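Local coordinates for protein cellulase (Uncultured bacterium, PDB 3WX5) that probably hydrolyses internal beta-1,4-glucosidic bonds of cellulose as a family 12 endoglucanase with a beta-jelly-roll fold, at residues R117-D123 / E220-W226. Numbering follows the deposited sequence.
Sequences RWNAAYD and ETGFELW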
loop_
_atom_site.group_PDB
_atom_site.type_symbol
_atom_site.label_atom_id
_atom_site.label_comp_id
_atom_site.label_asym_id
_atom_site.label_seq_id
_atom_site.Cartn_x
_atom_site.Cartn_y
_atom_site.Cartn_z
ATOM N N ARG A 117 8.346 15.251 0.075
ATOM C CA ARG A 117 7.886 14.695 -1.182
ATOM C C ARG A 117 7.478 13.257 -0.900
ATOM O O ARG A 117 8.305 12.457 -0.449
ATOM C CB ARG A 117 9.028 14.744 -2.216
ATOM C CG ARG A 117 9.545 16.182 -2.436
ATOM C CD ARG A 117 10.541 16.241 -3.609
ATOM N NE ARG A 117 9.806 16.057 -4.866
ATOM C CZ ARG A 117 10.070 15.122 -5.773
ATOM N NH1 ARG A 117 11.105 14.287 -5.600
ATOM N NH2 ARG A 117 9.299 15.020 -6.851
ATOM N N TRP A 118 6.187 12.974 -1.043
ATOM C CA TRP A 118 5.590 11.729 -0.528
ATOM C C TRP A 118 4.243 11.514 -1.205
ATOM O O TRP A 118 3.717 12.409 -1.898
ATOM C CB TRP A 118 5.379 11.788 1.001
ATOM C CG TRP A 118 4.613 13.042 1.438
ATOM C CD1 TRP A 118 5.162 14.219 1.902
ATOM C CD2 TRP A 118 3.186 13.234 1.448
ATOM N NE1 TRP A 118 4.164 15.129 2.155
ATOM C CE2 TRP A 118 2.946 14.562 1.877
ATOM C CE3 TRP A 118 2.089 12.412 1.159
ATOM C CZ2 TRP A 118 1.660 15.102 1.960
ATOM C CZ3 TRP A 118 0.784 12.951 1.262
ATOM C CH2 TRP A 118 0.592 14.287 1.664
ATOM N N ASN A 119 3.734 10.291 -1.095
ATOM C CA ASN A 119 2.353 10.021 -1.467
ATOM C C ASN A 119 1.688 9.226 -0.358
ATOM O O ASN A 119 2.377 8.807 0.585
ATOM C CB ASN A 119 2.281 9.276 -2.805
ATOM C CG ASN A 119 2.798 7.832 -2.728
ATOM O OD1 ASN A 119 2.709 7.169 -1.685
ATOM N ND2 ASN A 119 3.196 7.295 -3.885
ATOM N N ALA A 120 0.354 9.154 -0.397
ATOM C CA ALA A 120 -0.399 8.263 0.492
ATOM C C ALA A 120 -1.137 7.308 -0.428
ATOM O O ALA A 120 -1.855 7.755 -1.322
ATOM C CB ALA A 120 -1.421 9.089 1.332
ATOM N N ALA A 121 -0.869 6.008 -0.297
ATOM C CA ALA A 121 -1.186 5.077 -1.374
ATOM C C ALA A 121 -1.357 3.654 -0.868
ATOM O O ALA A 121 -0.582 3.189 -0.032
ATOM C CB ALA A 121 -0.122 5.127 -2.474
ATOM N N TYR A 122 -2.374 2.972 -1.386
ATOM C CA TYR A 122 -2.478 1.512 -1.218
ATOM C C TYR A 122 -1.394 0.865 -2.102
ATOM O O TYR A 122 -1.002 1.432 -3.124
ATOM C CB TYR A 122 -3.850 1.057 -1.698
ATOM C CG TYR A 122 -4.941 1.234 -0.668
ATOM C CD1 TYR A 122 -5.581 2.464 -0.494
ATOM C CD2 TYR A 122 -5.274 0.199 0.181
ATOM C CE1 TYR A 122 -6.580 2.611 0.452
ATOM C CE2 TYR A 122 -6.279 0.330 1.108
ATOM C CZ TYR A 122 -6.903 1.548 1.267
ATOM O OH TYR A 122 -7.907 1.700 2.206
ATOM N N ASP A 123 -1.002 -0.352 -1.754
ATOM C CA ASP A 123 -0.011 -1.126 -2.508
ATOM C C ASP A 123 -0.471 -2.575 -2.367
ATOM O O ASP A 123 -0.560 -3.074 -1.244
ATOM C CB ASP A 123 1.381 -0.918 -1.840
ATOM C CG ASP A 123 2.530 -1.213 -2.785
ATOM O OD1 ASP A 123 2.255 -1.251 -3.983
ATOM O OD2 ASP A 123 3.707 -1.340 -2.352
ATOM N N GLU A 220 -2.007 -3.514 1.333
ATOM C CA GLU A 220 -1.267 -2.617 2.223
ATOM C C GLU A 220 -1.695 -1.196 1.947
ATOM O O GLU A 220 -2.127 -0.875 0.841
ATOM C CB GLU A 220 0.252 -2.746 1.994
ATOM C CG GLU A 220 0.703 -4.118 1.500
ATOM C CD GLU A 220 2.225 -4.352 1.589
ATOM O OE1 GLU A 220 3.003 -3.383 1.755
ATOM O OE2 GLU A 220 2.639 -5.536 1.582
ATOM N N THR A 221 -1.511 -0.311 2.920
ATOM C CA THR A 221 -1.509 1.101 2.583
ATOM C C THR A 221 -0.516 1.841 3.466
ATOM O O THR A 221 -0.084 1.307 4.494
ATOM C CB THR A 221 -2.917 1.707 2.730
ATOM O OG1 THR A 221 -2.933 2.994 2.097
ATOM C CG2 THR A 221 -3.296 1.844 4.241
ATOM N N GLY A 222 -0.089 3.021 3.033
ATOM C CA GLY A 222 0.986 3.735 3.747
ATOM C C GLY A 222 1.429 4.914 2.930
ATOM O O GLY A 222 0.661 5.401 2.098
ATOM N N PHE A 223 2.689 5.320 3.090
ATOM C CA PHE A 223 3.170 6.543 2.443
ATOM C C PHE A 223 4.472 6.185 1.749
ATOM O O PHE A 223 5.423 5.756 2.409
ATOM C CB PHE A 223 3.443 7.621 3.497
ATOM C CG PHE A 223 2.245 7.926 4.375
ATOM C CD1 PHE A 223 1.238 8.763 3.908
ATOM C CD2 PHE A 223 2.088 7.307 5.622
ATOM C CE1 PHE A 223 0.114 9.036 4.686
ATOM C CE2 PHE A 223 0.938 7.551 6.408
ATOM C CZ PHE A 223 -0.030 8.434 5.943
ATOM N N GLU A 224 4.558 6.386 0.437
ATOM C CA GLU A 224 5.887 6.317 -0.160
ATOM C C GLU A 224 6.603 7.628 0.128
ATOM O O GLU A 224 6.091 8.711 -0.175
ATOM C CB GLU A 224 5.834 6.036 -1.665
ATOM C CG GLU A 224 5.226 4.672 -2.025
ATOM C CD GLU A 224 5.441 4.309 -3.492
ATOM O OE1 GLU A 224 4.913 5.011 -4.384
ATOM O OE2 GLU A 224 6.189 3.350 -3.759
ATOM N N LEU A 225 7.817 7.537 0.659
ATOM C CA LEU A 225 8.547 8.747 1.030
ATOM C C LEU A 225 9.760 8.914 0.109
ATOM O O LEU A 225 10.570 8.005 -0.012
ATOM C CB LEU A 225 9.006 8.643 2.483
ATOM C CG LEU A 225 7.866 8.425 3.475
ATOM C CD1 LEU A 225 8.420 8.330 4.875
ATOM C CD2 LEU A 225 6.799 9.535 3.338
ATOM N N TRP A 226 9.857 10.061 -0.575
ATOM C CA TRP A 226 11.084 10.409 -1.277
ATOM C C TRP A 226 11.928 11.387 -0.436
ATOM O O TRP A 226 13.156 11.316 -0.425
ATOM C CB TRP A 226 10.784 11.055 -2.624
ATOM C CG TRP A 226 10.229 10.118 -3.694
ATOM C CD1 TRP A 226 10.901 9.622 -4.778
ATOM C CD2 TRP A 226 8.857 9.749 -3.868
ATOM N NE1 TRP A 226 10.034 8.926 -5.596
ATOM C CE2 TRP A 226 8.768 9.016 -5.070
ATOM C CE3 TRP A 226 7.699 9.926 -3.096
ATOM C CZ2 TRP A 226 7.575 8.448 -5.517
ATOM C CZ3 TRP A 226 6.501 9.372 -3.562
ATOM C CH2 TRP A 226 6.453 8.669 -4.776
HETATM O O HOH W 1 4.752 -2.679 -0.185
#
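The carbonyl oxygen of A121 is gripped from several directions: G222 N donates to it at 3.1 Å from above the carbonyl plane, T221 OG1 adds a weak bond, and the hydroxyl of Y76 is a third partner. A121 N returns a straighter bond to G222 O, 2.9 Å. T221 lies over Y122, its CB 3.9 Å from the ring centroid in a CH-pi contact, while the Y122 hydroxyl bonds to S106. T221, Y122, A120 and F223 face W108 of the other sheet.

On the opposite face, N119 grips E224 twice. A chi1 of 70° tucks the N119 amide back over its own backbone, toward E224. E224 N donates to N119 OD1 at 2.9 Å, well above the amide carbonyl plane, and N119 ND2 reaches the anti lone pair of E224 OE1, also 2.9 Å. ND2 lies 3.6 Å from CH2 at the W226 ring edge, the amide nearly perpendicular to the indole. Farther along, one water donates to both D123 OD2 and E220 OE1; E220 OE2 bonds to H84.

This strand pair thus has two unlike sides: a largely apolar one packed against the second sheet, and a carboxylate-rich one, consistent with a family 12 substrate cleft, where N119 limits how E224 can turn.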